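Local coordinates for putative beta-glucosidase (Bifidobacterium adolescentis, PDB 5WAB), which hydrolyses beta-glucosidic linkages as a glycoside hydrolase of family 3, and may also release terminal arabinopyranose from ginsenosides, at residues A303-A308 and G473-P478; P67-P72 and Y297-D302; A311-M316 and G486-S491; L363-A368 and A479-I484. All coordinates share one frame; numbering follows the deposited sequence.

Contact 1: residues A303-A308 and G473-P478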
loop_
_atom_site.group_PDB
_atom_site.type_symbol
_atom_site.label_atom_id
_atom_site.label_comp_id
_atom_site.label_asym_id
_atom_site.label_seq_id
_atom_site.Cartn_x
_atom_site.Cartn_y
_atom_site.Cartn_z
ATOM N N ALA A 303 9.108 3.792 -23.291
ATOM C CA ALA A 303 7.778 3.257 -23.020
ATOM C C ALA A 303 7.556 3.067 -21.526
ATOM O O ALA A 303 6.476 3.375 -21.009
ATOM C CB ALA A 303 7.571 1.939 -23.758
ATOM N N HIS A 304 8.567 2.555 -20.817
ATOM C CA HIS A 304 8.434 2.372 -19.376
ATOM C C HIS A 304 8.394 3.711 -18.652
ATOM O O HIS A 304 7.678 3.864 -17.656
ATOM C CB HIS A 304 9.585 1.516 -18.842
ATOM C CG HIS A 304 9.512 0.076 -19.245
ATOM N ND1 HIS A 304 10.335 -0.889 -18.707
ATOM C CD2 HIS A 304 8.721 -0.563 -20.141
ATOM C CE1 HIS A 304 10.050 -2.061 -19.245
ATOM N NE2 HIS A 304 9.077 -1.891 -20.122
ATOM N N ASP A 305 9.141 4.699 -19.149
ATOM C CA ASP A 305 9.114 6.025 -18.543
ATOM C C ASP A 305 7.753 6.684 -18.708
ATOM O O ASP A 305 7.353 7.494 -17.864
ATOM C CB ASP A 305 10.206 6.902 -19.153
ATOM C CG ASP A 305 10.251 8.282 -18.542
ATOM O OD1 ASP A 305 10.391 8.381 -17.307
ATOM O OD2 ASP A 305 10.142 9.267 -19.295
ATOM N N GLU A 306 7.025 6.334 -19.773
ATOM C CA GLU A 306 5.680 6.866 -19.958
ATOM C C GLU A 306 4.690 6.208 -19.011
ATOM O O GLU A 306 3.752 6.863 -18.544
ATOM C CB GLU A 306 5.234 6.680 -21.403
ATOM C CG GLU A 306 5.965 7.560 -22.390
ATOM C CD GLU A 306 5.642 7.205 -23.825
ATOM O OE1 GLU A 306 4.886 6.233 -24.037
ATOM O OE2 GLU A 306 6.130 7.909 -24.737
ATOM N N VAL A 307 4.872 4.923 -18.720
ATOM C CA VAL A 307 4.058 4.293 -17.689
ATOM C C VAL A 307 4.299 4.983 -16.353
ATOM O O VAL A 307 3.356 5.268 -15.605
ATOM C CB VAL A 307 4.351 2.781 -17.629
ATOM C CG1 VAL A 307 3.616 2.122 -16.466
ATOM C CG2 VAL A 307 3.958 2.122 -18.947
ATOM N N ALA A 308 5.563 5.299 -16.052
ATOM C CA ALA A 308 5.885 6.055 -14.846
ATOM C C ALA A 308 5.304 7.462 -14.894
ATOM O O ALA A 308 4.926 8.015 -13.855
ATOM C CB ALA A 308 7.401 6.114 -14.652
ATOM N N GLY A 473 8.262 9.227 -8.130
ATOM C CA GLY A 473 9.164 8.467 -8.970
ATOM C C GLY A 473 9.913 9.356 -9.947
ATOM O O GLY A 473 9.918 10.585 -9.848
ATOM N N GLN A 474 10.546 8.707 -10.926
ATOM C CA GLN A 474 11.460 9.421 -11.812
ATOM C C GLN A 474 10.747 10.376 -12.764
ATOM O O GLN A 474 11.399 11.259 -13.332
ATOM C CB GLN A 474 12.301 8.433 -12.623
ATOM C CG GLN A 474 11.543 7.729 -13.737
ATOM C CD GLN A 474 12.437 6.815 -14.548
ATOM O OE1 GLN A 474 13.322 6.160 -14.004
ATOM N NE2 GLN A 474 12.223 6.781 -15.858
ATOM N N ALA A 475 9.438 10.221 -12.964
ATOM C CA ALA A 475 8.692 11.038 -13.913
ATOM C C ALA A 475 7.831 12.103 -13.235
ATOM O O ALA A 475 6.867 12.588 -13.839
ATOM C CB ALA A 475 7.830 10.151 -14.808
ATOM N N GLY A 476 8.170 12.488 -12.003
ATOM C CA GLY A 476 7.363 13.467 -11.291
ATOM C C GLY A 476 7.361 14.833 -11.952
ATOM O O GLY A 476 6.344 15.532 -11.952
ATOM N N GLY A 477 8.498 15.239 -12.512
ATOM C CA GLY A 477 8.618 16.528 -13.155
ATOM C C GLY A 477 7.550 16.789 -14.199
ATOM O O GLY A 477 6.718 17.693 -14.057
ATOM N N PRO A 478 7.555 15.999 -15.277
ATOM C CA PRO A 478 6.514 16.171 -16.305
ATOM C C PRO A 478 5.104 16.008 -15.768
ATOM O O PRO A 478 4.194 16.722 -16.206
ATOM C CB PRO A 478 6.860 15.086 -17.332
ATOM C CG PRO A 478 8.318 14.840 -17.143
ATOM C CD PRO A 478 8.563 15.002 -15.674
HETATM O O HOH W 1 7.645 8.161 -11.877
#

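Contact 2: residues P67-P72 and Y297-D302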
loop_
_atom_site.group_PDB
_atom_site.type_symbol
_atom_site.label_atom_id
_atom_site.label_comp_id
_atom_site.label_asym_id
_atom_site.label_seq_id
_atom_site.Cartn_x
_atom_site.Cartn_y
_atom_site.Cartn_z
ATOM N N PRO A 67 20.677 0.941 -14.008
ATOM C CA PRO A 67 19.625 1.894 -14.406
ATOM C C PRO A 67 18.301 1.205 -14.682
ATOM O O PRO A 67 18.210 0.295 -15.508
ATOM C CB PRO A 67 20.201 2.544 -15.669
ATOM C CG PRO A 67 21.680 2.386 -15.530
ATOM C CD PRO A 67 21.877 1.061 -14.852
ATOM N N ALA A 68 17.268 1.644 -13.971
ATOM C CA ALA A 68 15.931 1.093 -14.128
ATOM C C ALA A 68 14.919 2.208 -13.919
ATOM O O ALA A 68 15.242 3.279 -13.402
ATOM C CB ALA A 68 15.683 -0.066 -13.156
ATOM N N THR A 69 13.681 1.941 -14.325
ATOM C CA THR A 69 12.610 2.911 -14.149
ATOM C C THR A 69 12.190 2.965 -12.686
ATOM O O THR A 69 11.781 1.950 -12.110
ATOM C CB THR A 69 11.419 2.557 -15.031
ATOM O OG1 THR A 69 11.829 2.572 -16.405
ATOM C CG2 THR A 69 10.277 3.559 -14.815
ATOM N N CYS A 70 12.294 4.145 -12.081
ATOM C CA CYS A 70 11.866 4.341 -10.701
ATOM C C CYS A 70 10.402 4.755 -10.730
ATOM O O CYS A 70 10.075 5.916 -10.988
ATOM C CB CYS A 70 12.743 5.376 -10.004
ATOM S SG CYS A 70 12.330 5.672 -8.258
ATOM N N PHE A 71 9.514 3.805 -10.474
ATOM C CA PHE A 71 8.096 4.115 -10.430
ATOM C C PHE A 71 7.752 4.813 -9.118
ATOM O O PHE A 71 8.515 4.745 -8.151
ATOM C CB PHE A 71 7.280 2.836 -10.592
ATOM C CG PHE A 71 7.470 2.173 -11.920
ATOM C CD1 PHE A 71 6.721 2.561 -13.018
ATOM C CD2 PHE A 71 8.399 1.158 -12.075
ATOM C CE1 PHE A 71 6.898 1.956 -14.245
ATOM C CE2 PHE A 71 8.581 0.550 -13.298
ATOM C CZ PHE A 71 7.828 0.949 -14.385
ATOM N N PRO A 72 6.612 5.497 -9.052
ATOM C CA PRO A 72 6.230 6.146 -7.799
ATOM C C PRO A 72 6.078 5.119 -6.696
ATOM O O PRO A 72 5.483 4.052 -6.912
ATOM C CB PRO A 72 4.887 6.818 -8.135
ATOM C CG PRO A 72 4.401 6.129 -9.365
ATOM C CD PRO A 72 5.642 5.780 -10.125
ATOM N N TYR A 297 17.231 -9.571 -24.327
ATOM C CA TYR A 297 16.052 -8.719 -24.316
ATOM C C TYR A 297 16.385 -7.366 -23.702
ATOM O O TYR A 297 16.992 -7.293 -22.630
ATOM C CB TYR A 297 14.897 -9.358 -23.549
ATOM C CG TYR A 297 13.737 -8.404 -23.401
ATOM C CD1 TYR A 297 12.857 -8.186 -24.451
ATOM C CD2 TYR A 297 13.530 -7.709 -22.216
ATOM C CE1 TYR A 297 11.801 -7.303 -24.328
ATOM C CE2 TYR A 297 12.475 -6.827 -22.082
ATOM C CZ TYR A 297 11.612 -6.628 -23.143
ATOM O OH TYR A 297 10.561 -5.749 -23.014
ATOM N N HIS A 298 15.976 -6.301 -24.383
ATOM C CA HIS A 298 16.154 -4.937 -23.905
ATOM C C HIS A 298 14.791 -4.266 -23.827
ATOM O O HIS A 298 14.067 -4.213 -24.828
ATOM C CB HIS A 298 17.092 -4.158 -24.827
ATOM C CG HIS A 298 18.503 -4.656 -24.806
ATOM N ND1 HIS A 298 18.850 -5.922 -25.224
ATOM C CD2 HIS A 298 19.657 -4.052 -24.434
ATOM C CE1 HIS A 298 20.155 -6.081 -25.099
ATOM N NE2 HIS A 298 20.668 -4.960 -24.624
ATOM N N PHE A 299 14.440 -3.768 -22.646
ATOM C CA PHE A 299 13.141 -3.142 -22.463
ATOM C C PHE A 299 13.137 -1.732 -23.039
ATOM O O PHE A 299 14.172 -1.064 -23.113
ATOM C CB PHE A 299 12.742 -3.118 -20.983
ATOM C CG PHE A 299 13.584 -2.205 -20.116
ATOM C CD1 PHE A 299 13.255 -0.867 -19.959
ATOM C CD2 PHE A 299 14.673 -2.703 -19.415
ATOM C CE1 PHE A 299 14.015 -0.037 -19.148
ATOM C CE2 PHE A 299 15.437 -1.879 -18.607
ATOM C CZ PHE A 299 15.105 -0.543 -18.472
ATOM N N ASP A 300 11.956 -1.290 -23.466
ATOM C CA ASP A 300 11.787 0.047 -24.026
ATOM C C ASP A 300 11.865 1.071 -22.898
ATOM O O ASP A 300 10.951 1.168 -22.072
ATOM C CB ASP A 300 10.456 0.132 -24.765
ATOM C CG ASP A 300 10.353 1.354 -25.660
ATOM O OD1 ASP A 300 11.024 2.372 -25.379
ATOM O OD2 ASP A 300 9.582 1.298 -26.642
ATOM N N VAL A 301 12.963 1.832 -22.859
ATOM C CA VAL A 301 13.160 2.803 -21.786
ATOM C C VAL A 301 12.083 3.879 -21.834
ATOM O O VAL A 301 11.495 4.242 -20.807
ATOM C CB VAL A 301 14.571 3.414 -21.864
ATOM C CG1 VAL A 301 14.666 4.634 -20.960
ATOM C CG2 VAL A 301 15.620 2.378 -21.492
ATOM N N ASP A 302 11.821 4.420 -23.028
ATOM C CA ASP A 302 10.847 5.502 -23.144
ATOM C C ASP A 302 9.436 5.010 -22.857
ATOM O O ASP A 302 8.634 5.733 -22.254
ATOM C CB ASP A 302 10.914 6.136 -24.534
ATOM C CG ASP A 302 12.184 6.936 -24.753
ATOM O OD1 ASP A 302 12.760 7.426 -23.759
ATOM O OD2 ASP A 302 12.610 7.069 -25.921
#

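Contact 3: residues A311-M316 and G486-S491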
loop_
_atom_site.group_PDB
_atom_site.type_symbol
_atom_site.label_atom_id
_atom_site.label_comp_id
_atom_site.label_asym_id
_atom_site.label_seq_id
_atom_site.Cartn_x
_atom_site.Cartn_y
_atom_site.Cartn_z
ATOM N N ALA A 311 1.638 6.856 -14.141
ATOM C CA ALA A 311 1.564 6.467 -12.735
ATOM C C ALA A 311 1.845 7.653 -11.817
ATOM O O ALA A 311 1.272 7.751 -10.725
ATOM C CB ALA A 311 2.537 5.322 -12.451
ATOM N N ALA A 312 2.747 8.547 -12.226
ATOM C CA ALA A 312 3.048 9.717 -11.406
ATOM C C ALA A 312 1.879 10.694 -11.386
ATOM O O ALA A 312 1.582 11.290 -10.345
ATOM C CB ALA A 312 4.319 10.406 -11.901
ATOM N N ILE A 313 1.211 10.874 -12.527
ATOM C CA ILE A 313 0.065 11.777 -12.595
ATOM C C ILE A 313 -1.008 11.362 -11.595
ATOM O O ILE A 313 -1.564 12.195 -10.868
ATOM C CB ILE A 313 -0.493 11.826 -14.028
ATOM C CG1 ILE A 313 0.490 12.535 -14.959
ATOM C CG2 ILE A 313 -1.850 12.492 -14.052
ATOM C CD1 ILE A 313 -0.013 12.684 -16.372
ATOM N N GLU A 314 -1.314 10.067 -11.542
ATOM C CA GLU A 314 -2.374 9.568 -10.677
ATOM C C GLU A 314 -1.920 9.309 -9.244
ATOM O O GLU A 314 -2.670 8.711 -8.466
ATOM C CB GLU A 314 -2.981 8.313 -11.295
ATOM C CG GLU A 314 -3.544 8.592 -12.669
ATOM C CD GLU A 314 -4.498 7.525 -13.148
ATOM O OE1 GLU A 314 -5.175 6.895 -12.309
ATOM O OE2 GLU A 314 -4.568 7.324 -14.374
ATOM N N SER A 315 -0.732 9.767 -8.863
ATOM C CA SER A 315 -0.269 9.647 -7.492
ATOM C C SER A 315 -0.485 10.920 -6.685
ATOM O O SER A 315 -0.134 10.950 -5.503
ATOM C CB SER A 315 1.210 9.269 -7.468
ATOM O OG SER A 315 1.394 7.969 -7.999
ATOM N N MET A 316 -1.063 11.960 -7.287
ATOM C CA MET A 316 -1.275 13.242 -6.628
ATOM C C MET A 316 -2.714 13.369 -6.151
ATOM O O MET A 316 -3.650 12.998 -6.866
ATOM C CB MET A 316 -0.971 14.392 -7.579
ATOM C CG MET A 316 0.263 14.196 -8.405
ATOM S SD MET A 316 0.503 15.606 -9.481
ATOM C CE MET A 316 1.727 14.940 -10.598
ATOM N N GLY A 486 -2.863 22.064 -16.106
ATOM C CA GLY A 486 -4.156 21.695 -16.633
ATOM C C GLY A 486 -4.142 20.812 -17.853
ATOM O O GLY A 486 -5.194 20.637 -18.476
ATOM N N LYS A 487 -2.985 20.272 -18.238
ATOM C CA LYS A 487 -2.982 19.276 -19.302
ATOM C C LYS A 487 -3.798 18.054 -18.904
ATOM O O LYS A 487 -4.417 17.417 -19.764
ATOM C CB LYS A 487 -1.550 18.872 -19.659
ATOM C CG LYS A 487 -0.701 20.011 -20.229
ATOM C CD LYS A 487 -1.394 20.679 -21.419
ATOM C CE LYS A 487 -0.520 21.744 -22.073
ATOM N NZ LYS A 487 -0.087 22.797 -21.111
ATOM N N VAL A 488 -3.831 17.734 -17.607
ATOM C CA VAL A 488 -4.633 16.644 -17.072
ATOM C C VAL A 488 -5.189 17.106 -15.734
ATOM O O VAL A 488 -4.573 17.917 -15.034
ATOM C CB VAL A 488 -3.796 15.359 -16.889
ATOM C CG1 VAL A 488 -2.504 15.677 -16.152
ATOM C CG2 VAL A 488 -4.592 14.258 -16.196
ATOM N N SER A 489 -6.357 16.582 -15.373
ATOM C CA SER A 489 -6.892 16.923 -14.060
ATOM C C SER A 489 -6.396 15.925 -13.015
ATOM O O SER A 489 -6.313 14.725 -13.297
ATOM C CB SER A 489 -8.417 16.914 -14.076
ATOM O OG SER A 489 -8.929 16.939 -12.759
ATOM N N PRO A 490 -6.067 16.382 -11.805
ATOM C CA PRO A 490 -5.694 15.439 -10.739
ATOM C C PRO A 490 -6.897 14.614 -10.328
ATOM O O PRO A 490 -8.027 15.104 -10.339
ATOM C CB PRO A 490 -5.207 16.344 -9.600
ATOM C CG PRO A 490 -5.814 17.670 -9.886
ATOM C CD PRO A 490 -6.090 17.780 -11.351
ATOM N N SER A 491 -6.646 13.345 -9.989
ATOM C CA SER A 491 -7.729 12.438 -9.639
ATOM C C SER A 491 -7.431 11.586 -8.407
ATOM O O SER A 491 -8.141 10.599 -8.167
ATOM C CB SER A 491 -8.052 11.531 -10.832
ATOM O OG SER A 491 -6.902 10.839 -11.305
#

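Contact 4: residues L363-A368 and A479-I484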
loop_
_atom_site.group_PDB
_atom_site.type_symbol
_atom_site.label_atom_id
_atom_site.label_comp_id
_atom_site.label_asym_id
_atom_site.label_seq_id
_atom_site.Cartn_x
_atom_site.Cartn_y
_atom_site.Cartn_z
ATOM N N LEU A 363 11.764 22.151 -12.345
ATOM C CA LEU A 363 12.372 23.328 -12.959
ATOM C C LEU A 363 12.796 23.045 -14.396
ATOM O O LEU A 363 12.449 23.796 -15.317
ATOM C CB LEU A 363 13.570 23.795 -12.130
ATOM C CG LEU A 363 13.274 24.555 -10.834
ATOM C CD1 LEU A 363 14.567 25.077 -10.234
ATOM C CD2 LEU A 363 12.290 25.694 -11.074
ATOM N N ASP A 364 13.560 21.972 -14.605
ATOM C CA ASP A 364 13.963 21.617 -15.960
ATOM C C ASP A 364 12.764 21.280 -16.834
ATOM O O ASP A 364 12.831 21.434 -18.060
ATOM C CB ASP A 364 14.953 20.456 -15.929
ATOM C CG ASP A 364 16.276 20.842 -15.310
ATOM O OD1 ASP A 364 16.569 22.054 -15.254
ATOM O OD2 ASP A 364 17.024 19.939 -14.880
ATOM N N THR A 365 11.657 20.835 -16.236
ATOM C CA THR A 365 10.469 20.558 -17.037
ATOM C C THR A 365 9.858 21.853 -17.553
ATOM O O THR A 365 9.534 21.969 -18.740
ATOM C CB THR A 365 9.441 19.764 -16.226
ATOM O OG1 THR A 365 9.995 18.498 -15.844
ATOM C CG2 THR A 365 8.192 19.515 -17.054
ATOM N N LEU A 366 9.718 22.852 -16.681
ATOM C CA LEU A 366 9.192 24.136 -17.130
ATOM C C LEU A 366 10.141 24.802 -18.117
ATOM O O LEU A 366 9.696 25.432 -19.084
ATOM C CB LEU A 366 8.927 25.049 -15.938
ATOM C CG LEU A 366 7.831 24.572 -14.986
ATOM C CD1 LEU A 366 7.453 25.689 -14.034
ATOM C CD2 LEU A 366 6.618 24.058 -15.749
ATOM N N ALA A 367 11.450 24.686 -17.883
ATOM C CA ALA A 367 12.423 25.258 -18.811
ATOM C C ALA A 367 12.313 24.621 -20.192
ATOM O O ALA A 367 12.250 25.321 -21.209
ATOM C CB ALA A 367 13.835 25.092 -18.251
ATOM N N ALA A 368 12.274 23.288 -20.248
ATOM C CA ALA A 368 12.169 22.595 -21.526
ATOM C C ALA A 368 10.833 22.836 -22.218
ATOM O O ALA A 368 10.709 22.551 -23.413
ATOM C CB ALA A 368 12.392 21.095 -21.331
ATOM N N ALA A 479 4.899 15.090 -14.821
ATOM C CA ALA A 479 3.560 14.865 -14.291
ATOM C C ALA A 479 3.047 16.090 -13.546
ATOM O O ALA A 479 1.867 16.443 -13.655
ATOM C CB ALA A 479 3.564 13.643 -13.376
ATOM N N LEU A 480 3.919 16.743 -12.776
ATOM C CA LEU A 480 3.522 17.949 -12.058
ATOM C C LEU A 480 3.137 19.062 -13.026
ATOM O O LEU A 480 2.159 19.785 -12.798
ATOM C CB LEU A 480 4.658 18.400 -11.139
ATOM C CG LEU A 480 4.900 17.548 -9.886
ATOM C CD1 LEU A 480 6.215 17.937 -9.217
ATOM C CD2 LEU A 480 3.733 17.661 -8.915
ATOM N N ALA A 481 3.890 19.210 -14.117
ATOM C CA ALA A 481 3.569 20.240 -15.097
ATOM C C ALA A 481 2.206 19.996 -15.729
ATOM O O ALA A 481 1.424 20.936 -15.923
ATOM C CB ALA A 481 4.654 20.296 -16.171
ATOM N N ASP A 482 1.897 18.734 -16.041
ATOM C CA ASP A 482 0.625 18.408 -16.681
ATOM C C ASP A 482 -0.560 18.685 -15.763
ATOM O O ASP A 482 -1.615 19.137 -16.222
ATOM C CB ASP A 482 0.630 16.944 -17.120
ATOM C CG ASP A 482 1.570 16.685 -18.276
ATOM O OD1 ASP A 482 2.154 17.657 -18.803
ATOM O OD2 ASP A 482 1.731 15.505 -18.654
ATOM N N VAL A 483 -0.410 18.431 -14.466
ATOM C CA VAL A 483 -1.518 18.641 -13.543
ATOM C C VAL A 483 -1.651 20.117 -13.189
ATOM O O VAL A 483 -2.742 20.693 -13.263
ATOM C CB VAL A 483 -1.336 17.775 -12.284
ATOM C CG1 VAL A 483 -2.358 18.162 -11.228
ATOM C CG2 VAL A 483 -1.455 16.294 -12.635
ATOM N N ILE A 484 -0.536 20.747 -12.816
ATOM C CA ILE A 484 -0.563 22.131 -12.354
ATOM C C ILE A 484 -1.017 23.063 -13.470
ATOM O O ILE A 484 -1.728 24.047 -13.227
ATOM C CB ILE A 484 0.822 22.523 -11.806
ATOM C CG1 ILE A 484 1.113 21.752 -10.515
ATOM C CG2 ILE A 484 0.928 24.027 -11.595
ATOM C CD1 ILE A 484 2.525 21.928 -9.996
#

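Contact 1: residues A303-A308 and G473-P478
The carboxylate of Asp-305 and the side-chain amide of Gln-474 meet with their planes 48° apart, joined by one hydrogen bond from NE2 of Gln-474 to OD1 of Asp-305, 2.8 Å long and nearly straight at 168°. OD1 lies in the plane of the amide, while the amide nitrogen approaches the carboxylate on its anti side and from well out of its plane. Asp-305 gets there with CG opposite the backbone N (chi1 -179°), which swings the acid off its helix toward the loop; Gln-474 then runs fully extended beyond CG. The rest of the amide is pinned too: NE2 also bonds Thr-357 OG1, and OE1 accepts from the backbone N of Cys-70, so the flat group is fixed in its rotation. An alanine in place of Gln-474 would probably leave OD1 of Asp-305, OG1 of Thr-357 and the N of Cys-70 each without this partner. Beside this polar link, CB of Ala-475 packs against Ala-308, 4.1 Å from CB of Ala-308 and 3.7 Å from its C. A water accepts from N of Ala-475 at 2.9 Å and may donate a weak bond to O of Ala-308. Ala-475 is the N-cap of helix 476-484. The arrangement is a helix N-terminus of the alpha/beta C-terminal domain, entered through a type I turn from Gly-473 to Gly-476 and set against helix 301-313, which also bears on the loop 67-72.

Contact 2: residues P67-P72 and Y297-D302
Thr-69 and Phe-299 face each other from two extended backbone runs (psi 121° and 152°), and the approach is loose, the nearest CA atoms being those of Thr-69 and Val-301 at 7.7 Å. Just past Phe-299 the chain turns into helix 301-313: Asp-300 is its N-cap, and its OD1 accepts a hydrogen bond from the backbone N of Ala-303. A loop within the range of the N-terminal, TIM-barrel-type family 3 domain thus packs against the lead-in to this helix. CE1 of Phe-299 comes 4.4 Å from OG1 of Thr-69, obliquely, while O of Pro-67 stands at the ring's edge near its plane, 4.4 Å from CZ of Phe-299. Thr-69 uses its two branches differently. With chi1 at -61°, OG1 stays beside the backbone N and hydrogen-bonds Glu-96, whereas the methyl CG2 turns back along its own loop and lies 3.6 Å above the plane of the Phe-71 ring, toward the rim. Phe-299 meets the ring of His-304 almost in parallel, and its backbone N donates to Gln-99, so both helix 83-99 and helix 301-313 help hold it. Between the two segments the chemistry is therefore shallow van der Waals packing, a carbonyl at the edge of the ring and a hydroxyl oblique to it, with Glu-96 of helix 83-99 satisfying the polar end of Thr-69.

Contact 3: residues A311-M316 and G486-S491
Glu-314 and Ser-491 converge on one ammonium group: NZ of Lys-607 makes a salt bridge with OE1 of Glu-314 and a hydrogen bond with OG of Ser-491, while CG of Glu-314 and OG of Ser-491 lie 4.3 Å apart. The other carboxylate oxygen, OE2, is held by Gln-310, one turn back along the helix, so this buried acid is paired at both oxygens and is probably kept ionised by the lysine. Helix 301-313 ends beside it, where a type I turn runs from Ile-313 to Met-316 and OG of Ser-315 reaches back to O of Ala-311 (2.7 Å), tying the turn to the last helical residues. The apolar half of the contact is a pair of branched side chains lying aslant each other. With chi1 of Ile-313 at -69°, CG1 lies beside the backbone N, which puts CG2 opposite N; CG2 meets both methyls of Val-488, with CG1 of Val-488 at 3.9 Å, and CD1 of Ile-313 touches CG1 of Val-488 as well. Farther along, O of Met-316 passes near C of Ser-491. Around this, Ile-313 and Met-316 also rest on Ala-479 of helix 476-484, Glu-314 on Leu-85 of helix 83-99, and Ser-489 and Ser-491 on strand 580-590, so the contact joins the end of helix 301-313 to the loop after helix 476-484 and, through Lys-607, to the fibronectin type III-like range.

Contact 4: residues L363-A368 and A479-I484
Thr-365 and Ala-481 are brought together by the threonine's first torsion: at chi1 -62°, OG1 is held beside the backbone N and CG2 stands opposite it, which presents the methyl to the other helix. CG2 of Thr-365 and CB of Ala-481 are 3.7 Å apart, the tightest touch between the segments. Leu-366 adds a second one from the neighbouring position. It sets out beside the partner helix rather than at it, but its end comes nearer, with CD2 of Leu-366 4.3 Å from CB of Ala-481. The alanine methyl is thus met by two groups, a threonine methyl and a leucine branch, and its smallness lets the backbones come close, with CA of Leu-366 7.1 Å from CA of Ala-481. The hydroxyl of Thr-365 does not join the apolar touch; it hydrogen-bonds O of Ser-361, just ahead of the helix. Leu-366 also reaches Val-373 and Phe-485, and Ala-481 rests against Arg-369, whose NH2 makes a salt bridge with OD1 of Asp-482. Helix 362-368 precedes strand 373-376 at one edge of the C-terminal domain's six-stranded sheet, and helix 476-484 follows strand 465-468 of the same sheet. Two methyl-bearing branches on one alanine methyl make this an apolar contact held by van der Waals packing, while the threonine hydroxyl is paired with O of Ser-361 and the Asp-482 carboxylate with Arg-369.

Helix 301-313 runs through contacts 1, 2 and 3, and helix 476-484 through contacts 1 and 4. Contact 1 is the polar one, a glutamine-carboxylate bond with a water, and contact 2 lies about 9 Å from it, centre to centre, where a backbone bond and a side-chain bond between Gln-474 and Cys-70 link the two. Contacts 2 and 4 are both small; contact 2 is the more exposed, at Pro-67, while the touching residues of contacts 1 and 3 are mostly buried and those of contact 4 wholly so. Contact 3 pairs apolar packing with an acid and a serine that share an outside lysine, and contact 4, farthest from the chain's centre, is apolar alone. Contacts 3 and 4 join where the N of Val-488 reaches the O of Asp-482.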